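Long-range contacts in putative short-chain dehydrogenase/reductase (Burkholderia xenovorans, PDB 5JY1), which binds NAD and, as a member of the short-chain dehydrogenase/reductase family, probably catalyses NAD(P)-dependent oxidoreduction, perhaps of 3-oxoacyl-acyl-carrier-protein substrates: residues 41-46 with 63-68; 10-15 with 237-242. One frame throughout, in Å; residues are numbered along the deposited sequence.

Contact 1. Residues 41-46 with 63-68. With NAD (nicotinamide-adenine-dinucleotide), chain E.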
loop_
_atom_site.group_PDB
_atom_site.type_symbol
_atom_site.label_atom_id
_atom_site.label_comp_id
_atom_site.label_asym_id
_atom_site.label_seq_id
_atom_site.Cartn_x
_atom_site.Cartn_y
_atom_site.Cartn_z
ATOM N N VAL A 41 -23.114 0.766 25.751
ATOM C CA VAL A 41 -23.111 1.154 24.344
ATOM C C VAL A 41 -24.174 2.216 24.105
ATOM O O VAL A 41 -25.370 1.959 24.293
ATOM C CB VAL A 41 -23.332 -0.049 23.421
ATOM C CG1 VAL A 41 -23.117 0.380 21.982
ATOM C CG2 VAL A 41 -22.373 -1.197 23.797
ATOM N N ILE A 42 -23.738 3.386 23.644
ATOM C CA ILE A 42 -24.654 4.419 23.168
ATOM C C ILE A 42 -25.016 4.133 21.717
ATOM O O ILE A 42 -24.140 4.031 20.847
ATOM C CB ILE A 42 -24.042 5.817 23.313
ATOM C CG1 ILE A 42 -23.808 6.144 24.785
ATOM C CG2 ILE A 42 -24.974 6.862 22.681
ATOM C CD1 ILE A 42 -25.099 6.280 25.585
ATOM N N ILE A 43 -26.312 4.010 21.451
ATOM C CA ILE A 43 -26.820 3.715 20.113
ATOM C C ILE A 43 -27.128 5.075 19.498
ATOM O O ILE A 43 -28.204 5.638 19.696
ATOM C CB ILE A 43 -28.048 2.803 20.154
ATOM C CG1 ILE A 43 -27.760 1.525 20.959
ATOM C CG2 ILE A 43 -28.516 2.449 18.741
ATOM C CD1 ILE A 43 -26.543 0.736 20.481
ATOM N N ALA A 44 -26.150 5.631 18.782
ATOM C CA ALA A 44 -26.266 6.988 18.243
ATOM C C ALA A 44 -26.828 6.898 16.829
ATOM O O ALA A 44 -26.095 6.889 15.840
ATOM C CB ALA A 44 -24.918 7.698 18.286
ATOM N N GLU A 45 -28.159 6.865 16.738
ATOM C CA GLU A 45 -28.880 6.456 15.539
ATOM C C GLU A 45 -29.994 7.457 15.236
ATOM O O GLU A 45 -30.646 7.963 16.153
ATOM C CB GLU A 45 -29.446 5.028 15.747
ATOM C CG GLU A 45 -30.450 4.550 14.722
ATOM C CD GLU A 45 -29.878 4.467 13.327
ATOM O OE1 GLU A 45 -28.840 3.787 13.135
ATOM O OE2 GLU A 45 -30.465 5.095 12.423
ATOM N N ILE A 46 -30.210 7.752 13.947
ATOM C CA ILE A 46 -31.245 8.724 13.572
ATOM C C ILE A 46 -32.634 8.081 13.515
ATOM O O ILE A 46 -33.647 8.756 13.763
ATOM C CB ILE A 46 -30.881 9.404 12.237
ATOM C CG1 ILE A 46 -31.728 10.661 12.009
ATOM C CG2 ILE A 46 -31.028 8.425 11.067
ATOM C CD1 ILE A 46 -31.200 11.553 10.896
ATOM N N GLY A 63 -26.611 -6.821 28.790
ATOM C CA GLY A 63 -25.683 -5.718 28.681
ATOM C C GLY A 63 -26.302 -4.384 29.081
ATOM O O GLY A 63 -27.435 -4.300 29.546
ATOM N N ARG A 64 -25.511 -3.324 28.899
ATOM C CA ARG A 64 -25.949 -1.962 29.166
ATOM C C ARG A 64 -25.927 -1.157 27.875
ATOM O O ARG A 64 -24.970 -1.231 27.099
ATOM C CB ARG A 64 -25.072 -1.279 30.218
ATOM C CG ARG A 64 -25.337 -1.726 31.648
ATOM C CD ARG A 64 -24.275 -1.164 32.566
ATOM N NE ARG A 64 -22.949 -1.579 32.117
ATOM C CZ ARG A 64 -21.852 -0.837 32.229
ATOM N NH1 ARG A 64 -20.691 -1.304 31.787
ATOM N NH2 ARG A 64 -21.919 0.373 32.769
ATOM N N SER A 65 -26.993 -0.392 27.648
ATOM C CA SER A 65 -27.110 0.380 26.418
ATOM C C SER A 65 -28.053 1.553 26.646
ATOM O O SER A 65 -28.889 1.531 27.550
ATOM C CB SER A 65 -27.610 -0.500 25.267
ATOM O OG SER A 65 -27.592 0.190 24.036
ATOM N N LEU A 66 -27.898 2.580 25.813
ATOM C CA LEU A 66 -28.818 3.715 25.804
ATOM C C LEU A 66 -28.952 4.219 24.377
ATOM O O LEU A 66 -27.953 4.577 23.744
ATOM C CB LEU A 66 -28.337 4.843 26.722
ATOM C CG LEU A 66 -29.259 6.071 26.780
ATOM C CD1 LEU A 66 -30.590 5.716 27.431
ATOM C CD2 LEU A 66 -28.600 7.223 27.505
ATOM N N PHE A 67 -30.180 4.255 23.879
ATOM C CA PHE A 67 -30.438 4.893 22.600
ATOM C C PHE A 67 -30.423 6.404 22.781
ATOM O O PHE A 67 -31.096 6.938 23.673
ATOM C CB PHE A 67 -31.785 4.454 22.025
ATOM C CG PHE A 67 -32.276 5.351 20.924
ATOM C CD1 PHE A 67 -31.659 5.343 19.681
ATOM C CD2 PHE A 67 -33.327 6.228 21.140
ATOM C CE1 PHE A 67 -32.097 6.169 18.668
ATOM C CE2 PHE A 67 -33.770 7.062 20.128
ATOM C CZ PHE A 67 -33.150 7.030 18.886
ATOM N N VAL A 68 -29.646 7.087 21.946
ATOM C CA VAL A 68 -29.612 8.546 21.913
ATOM C C VAL A 68 -29.829 8.956 20.466
ATOM O O VAL A 68 -28.969 8.703 19.612
ATOM C CB VAL A 68 -28.289 9.113 22.451
ATOM C CG1 VAL A 68 -28.314 10.639 22.414
ATOM C CG2 VAL A 68 -28.043 8.618 23.878
HETATM P PA NAD E . -26.528 0.307 6.664
HETATM O O1A NAD E . -27.127 1.065 5.519
HETATM O O2A NAD E . -27.047 -1.118 6.790
HETATM O O5B NAD E . -26.766 1.117 8.106
HETATM C C5B NAD E . -26.552 2.485 8.084
HETATM C C4B NAD E . -27.016 3.074 9.478
HETATM O O4B NAD E . -26.711 4.327 9.512
HETATM C C3B NAD E . -28.581 3.000 9.547
HETATM O O3B NAD E . -28.980 2.478 10.777
HETATM C C2B NAD E . -28.995 4.442 9.382
HETATM O O2B NAD E . -30.368 4.684 9.963
HETATM C C1B NAD E . -28.037 5.077 10.031
HETATM N N9A NAD E . -27.967 6.472 9.636
HETATM C C8A NAD E . -28.150 6.951 8.403
HETATM N N7A NAD E . -28.012 8.260 8.452
HETATM C C5A NAD E . -27.743 8.597 9.716
HETATM C C6A NAD E . -27.520 9.845 10.300
HETATM N N6A NAD E . -27.470 11.223 9.833
HETATM N N1A NAD E . -27.270 9.925 11.593
HETATM C C2A NAD E . -27.233 8.780 12.353
HETATM N N3A NAD E . -27.456 7.565 11.797
HETATM C C4A NAD E . -27.710 7.492 10.452
HETATM O O3 NAD E . -24.890 0.306 6.460
HETATM P PN NAD E . -23.850 -0.950 6.532
HETATM O O1N NAD E . -23.965 -1.762 5.252
HETATM O O2N NAD E . -24.077 -1.871 7.745
HETATM O O5D NAD E . -22.332 -0.287 6.566
HETATM C C5D NAD E . -21.872 0.315 7.774
HETATM C C4D NAD E . -20.455 0.940 7.550
HETATM O O4D NAD E . -19.659 0.071 6.931
HETATM C C3D NAD E . -20.588 2.141 6.607
HETATM O O3D NAD E . -19.721 3.116 6.938
HETATM C C2D NAD E . -20.222 1.540 5.228
HETATM O O2D NAD E . -19.821 2.666 4.343
HETATM C C1D NAD E . -19.242 0.708 5.512
HETATM N N1N NAD E . -19.118 -0.370 4.544
HETATM C C2N NAD E . -19.976 -1.425 4.561
HETATM C C3N NAD E . -19.858 -2.459 3.629
HETATM C C7N NAD E . -20.809 -3.634 3.635
HETATM O O7N NAD E . -20.588 -4.616 2.943
HETATM N N7N NAD E . -21.967 -3.606 4.440
HETATM C C4N NAD E . -18.864 -2.406 2.686
HETATM C C5N NAD E . -18.006 -1.364 2.669
HETATM C C6N NAD E . -18.127 -0.332 3.611
#

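Contact 2. Residues 10-15 with 237-242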
loop_
_atom_site.group_PDB
_atom_site.type_symbol
_atom_site.label_atom_id
_atom_site.label_comp_id
_atom_site.label_asym_id
_atom_site.label_seq_id
_atom_site.Cartn_x
_atom_site.Cartn_y
_atom_site.Cartn_z
ATOM N N GLY A 10 -15.108 -9.944 30.193
ATOM C CA GLY A 10 -15.321 -9.302 28.911
ATOM C C GLY A 10 -14.192 -8.349 28.565
ATOM O O GLY A 10 -13.577 -7.733 29.432
ATOM N N LEU A 11 -13.930 -8.220 27.264
ATOM C CA LEU A 11 -12.798 -7.436 26.790
ATOM C C LEU A 11 -13.008 -5.937 26.917
ATOM O O LEU A 11 -12.034 -5.184 26.795
ATOM C CB LEU A 11 -12.493 -7.787 25.332
ATOM C CG LEU A 11 -11.852 -9.159 25.091
ATOM C CD1 LEU A 11 -11.736 -9.456 23.610
ATOM C CD2 LEU A 11 -10.490 -9.224 25.767
ATOM N N LEU A 12 -14.241 -5.486 27.156
ATOM C CA LEU A 12 -14.539 -4.058 27.229
ATOM C C LEU A 12 -15.213 -3.698 28.549
ATOM O O LEU A 12 -15.938 -2.700 28.626
ATOM C CB LEU A 12 -15.409 -3.619 26.049
ATOM C CG LEU A 12 -14.949 -4.033 24.649
ATOM C CD1 LEU A 12 -15.940 -3.563 23.596
ATOM C CD2 LEU A 12 -13.557 -3.497 24.344
ATOM N N GLU A 13 -14.985 -4.495 29.594
ATOM C CA GLU A 13 -15.597 -4.208 30.884
ATOM C C GLU A 13 -15.189 -2.824 31.374
ATOM O O GLU A 13 -14.048 -2.388 31.190
ATOM C CB GLU A 13 -15.211 -5.275 31.910
ATOM C CG GLU A 13 -16.052 -6.537 31.813
ATOM C CD GLU A 13 -15.651 -7.590 32.824
ATOM O OE1 GLU A 13 -14.784 -7.302 33.676
ATOM O OE2 GLU A 13 -16.205 -8.709 32.766
ATOM N N GLN A 14 -16.151 -2.126 31.982
ATOM C CA GLN A 14 -15.989 -0.777 32.521
ATOM C C GLN A 14 -15.634 0.261 31.457
ATOM O O GLN A 14 -15.213 1.371 31.799
ATOM C CB GLN A 14 -14.954 -0.741 33.652
ATOM C CG GLN A 14 -15.452 -1.354 34.967
ATOM C CD GLN A 14 -15.348 -2.862 34.986
ATOM O OE1 GLN A 14 -14.292 -3.424 34.695
ATOM N NE2 GLN A 14 -16.444 -3.530 35.325
ATOM N N ARG A 15 -15.813 -0.054 30.173
ATOM C CA ARG A 15 -15.632 0.917 29.102
ATOM C C ARG A 15 -16.984 1.342 28.527
ATOM O O ARG A 15 -17.981 0.621 28.617
ATOM C CB ARG A 15 -14.740 0.349 27.985
ATOM C CG ARG A 15 -13.323 0.002 28.442
ATOM C CD ARG A 15 -12.507 1.253 28.764
ATOM N NE ARG A 15 -11.183 0.932 29.298
ATOM C CZ ARG A 15 -10.336 1.828 29.807
ATOM N NH1 ARG A 15 -10.664 3.112 29.865
ATOM N NH2 ARG A 15 -9.164 1.437 30.277
ATOM N N PHE A 237 -11.508 -5.978 18.797
ATOM C CA PHE A 237 -10.048 -5.907 18.834
ATOM C C PHE A 237 -9.570 -4.461 18.877
ATOM O O PHE A 237 -8.799 -4.073 19.765
ATOM C CB PHE A 237 -9.455 -6.629 17.620
ATOM C CG PHE A 237 -7.949 -6.476 17.489
ATOM C CD1 PHE A 237 -7.088 -7.099 18.388
ATOM C CD2 PHE A 237 -7.408 -5.733 16.448
ATOM C CE1 PHE A 237 -5.709 -6.959 18.268
ATOM C CE2 PHE A 237 -6.024 -5.596 16.308
ATOM C CZ PHE A 237 -5.179 -6.216 17.216
ATOM N N PHE A 238 -10.046 -3.638 17.942
ATOM C CA PHE A 238 -9.598 -2.257 17.846
ATOM C C PHE A 238 -10.188 -1.358 18.921
ATOM O O PHE A 238 -9.830 -0.175 18.972
ATOM C CB PHE A 238 -9.932 -1.683 16.463
ATOM C CG PHE A 238 -8.989 -2.138 15.385
ATOM C CD1 PHE A 238 -7.653 -1.769 15.427
ATOM C CD2 PHE A 238 -9.430 -2.923 14.334
ATOM C CE1 PHE A 238 -6.770 -2.181 14.442
ATOM C CE2 PHE A 238 -8.556 -3.340 13.349
ATOM C CZ PHE A 238 -7.223 -2.970 13.405
ATOM N N ALA A 239 -11.086 -1.877 19.762
ATOM C CA ALA A 239 -11.670 -1.099 20.847
ATOM C C ALA A 239 -11.139 -1.498 22.218
ATOM O O ALA A 239 -11.597 -0.946 23.230
ATOM C CB ALA A 239 -13.199 -1.245 20.832
ATOM N N SER A 240 -10.188 -2.423 22.281
ATOM C CA SER A 240 -9.778 -3.073 23.519
ATOM C C SER A 240 -8.280 -2.893 23.760
ATOM O O SER A 240 -7.560 -2.281 22.962
ATOM C CB SER A 240 -10.123 -4.561 23.479
ATOM O OG SER A 240 -9.271 -5.246 22.560
ATOM N N GLU A 241 -7.809 -3.452 24.883
ATOM C CA GLU A 241 -6.376 -3.443 25.155
ATOM C C GLU A 241 -5.607 -4.356 24.214
ATOM O O GLU A 241 -4.377 -4.242 24.134
ATOM C CB GLU A 241 -6.085 -3.845 26.605
ATOM C CG GLU A 241 -6.527 -2.849 27.649
ATOM C CD GLU A 241 -5.646 -1.591 27.755
ATOM O OE1 GLU A 241 -4.620 -1.473 27.055
ATOM O OE2 GLU A 241 -5.981 -0.722 28.583
ATOM N N MET A 242 -6.288 -5.258 23.500
ATOM C CA MET A 242 -5.569 -6.156 22.596
ATOM C C MET A 242 -4.827 -5.388 21.512
ATOM O O MET A 242 -3.795 -5.856 21.016
ATOM C CB MET A 242 -6.527 -7.153 21.951
ATOM C CG MET A 242 -7.248 -8.054 22.930
ATOM S SD MET A 242 -8.276 -9.248 22.042
ATOM C CE MET A 242 -7.036 -10.363 21.365
HETATM O O HOH W 1 -9.723 -4.382 26.791
HETATM O O HOH W 2 -8.010 -1.231 29.975
#

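Contact 1. Residues 41-46 with 63-68
Val41 pairs with Ser65 in a parallel ladder in which strand 41-45 runs beside 64-68, the second crossover pair of the Rossmann fold, joined through helix 48-60. Val41 N bonds to Arg64 O, Ile43 N to Leu66 O and Val68 N to Ile43 O, the last at 3.0 Å. Val41 O takes two donors: Leu66 N at 3.0 Å and Ser65 OG at 2.9 Å.

Ile42 can be followed outward. Its CA-H points at Leu66 O, with CB set farther back; CG2, anti to the backbone N, meets Val68 CG2 at 3.7 Å; CG1 turns beside the backbone N (chi1 -64°) and carries CD1 alongside Leu66 CB, also at 3.7 Å. Helix 75-89 closes over this face with Ala85 and Phe89. On the other face Ile43 CG1 packs against Ser65 OG, while the Phe67 ring lies obliquely to Glu45 O, with CE1 3.4 Å from it.

Beyond the paired residues, Glu45 bends at chi2 and grips the adenosine ribose of NAD: OE1 accepts from O3B at 2.7 Å and OE2 from O2B. Gly23 N and Asn47 N hold the carboxylate in place. An acidic group here, paired with both ribose hydroxyls, is consistent with a preference for NAD over NADP.

Contact 2. Residues 10-15 with 237-242
The turn region leading into the first strand of the Rossmann fold, 16-20, meets the C-terminal end of helix 227-239. Residues 10-15 make two overlapping turns, type I from Gly10 to Glu13 and type II from Leu12 to Arg15, and no hydrogen bond crosses to 237-242.

Van der Waals contacts do most of the joining. Leu12 CD2 comes within 3.4 Å of Ala239 O and 3.7 Å of Ser240 CB; that carbonyl oxygen is buried with no polar partner in the model. Leu11 and Met242 cross at about a right angle, CD1 reaching SD at 3.8 Å. A water between Leu11 O and Glu241 N accepts from Glu241 N at 2.9 Å, but its approach to Leu11 O is doubtfully short. Ser240 OG, turned between its own N and carbonyl carbon (chi1 71°), accepts from Met242 N at 3.1 Å in an ST turn.

Arg15 and Glu241 stay beyond salt-bridge range, NH2 to OE2 4.2 Å. A second water sits between them, in the guanidinium plane at its edge, 2.9 Å from Arg15 NH2 but suspiciously close to Glu241 OE2. Their stronger partners are elsewhere: Asp93 pairs with Arg15, and Trp143 and Arg244 with Glu241.

Phe34 of helix 25-36 packs on Leu12 and Ala239, and Ile94 of strand 94-97 touches Ala239 and Arg15. Phe237 and Met242 meet their counterparts in a second subunit.

How the contacts relate
Contact 1 is nested in sequence inside the long loop that contact 2 closes, and in space their centres lie about 17 Å apart, with nearest atoms about 5 Å from one another but not touching. Strand 16-20 connects them: it follows directly on residues 10-15 and is hydrogen-bonded to strand 40-45. The backbone of Arg15 already bonds to that of Ala40, just before Val41. Helix 25-36 also serves both, since Phe34, which reaches contact 2, packs on Val41 as well. Their surroundings differ. Contact 1 carries the cofactor's adenosine half at its C-terminal end, through Glu45 and Ile46, whereas contact 2 lies away from the NAD site and borders a second subunit.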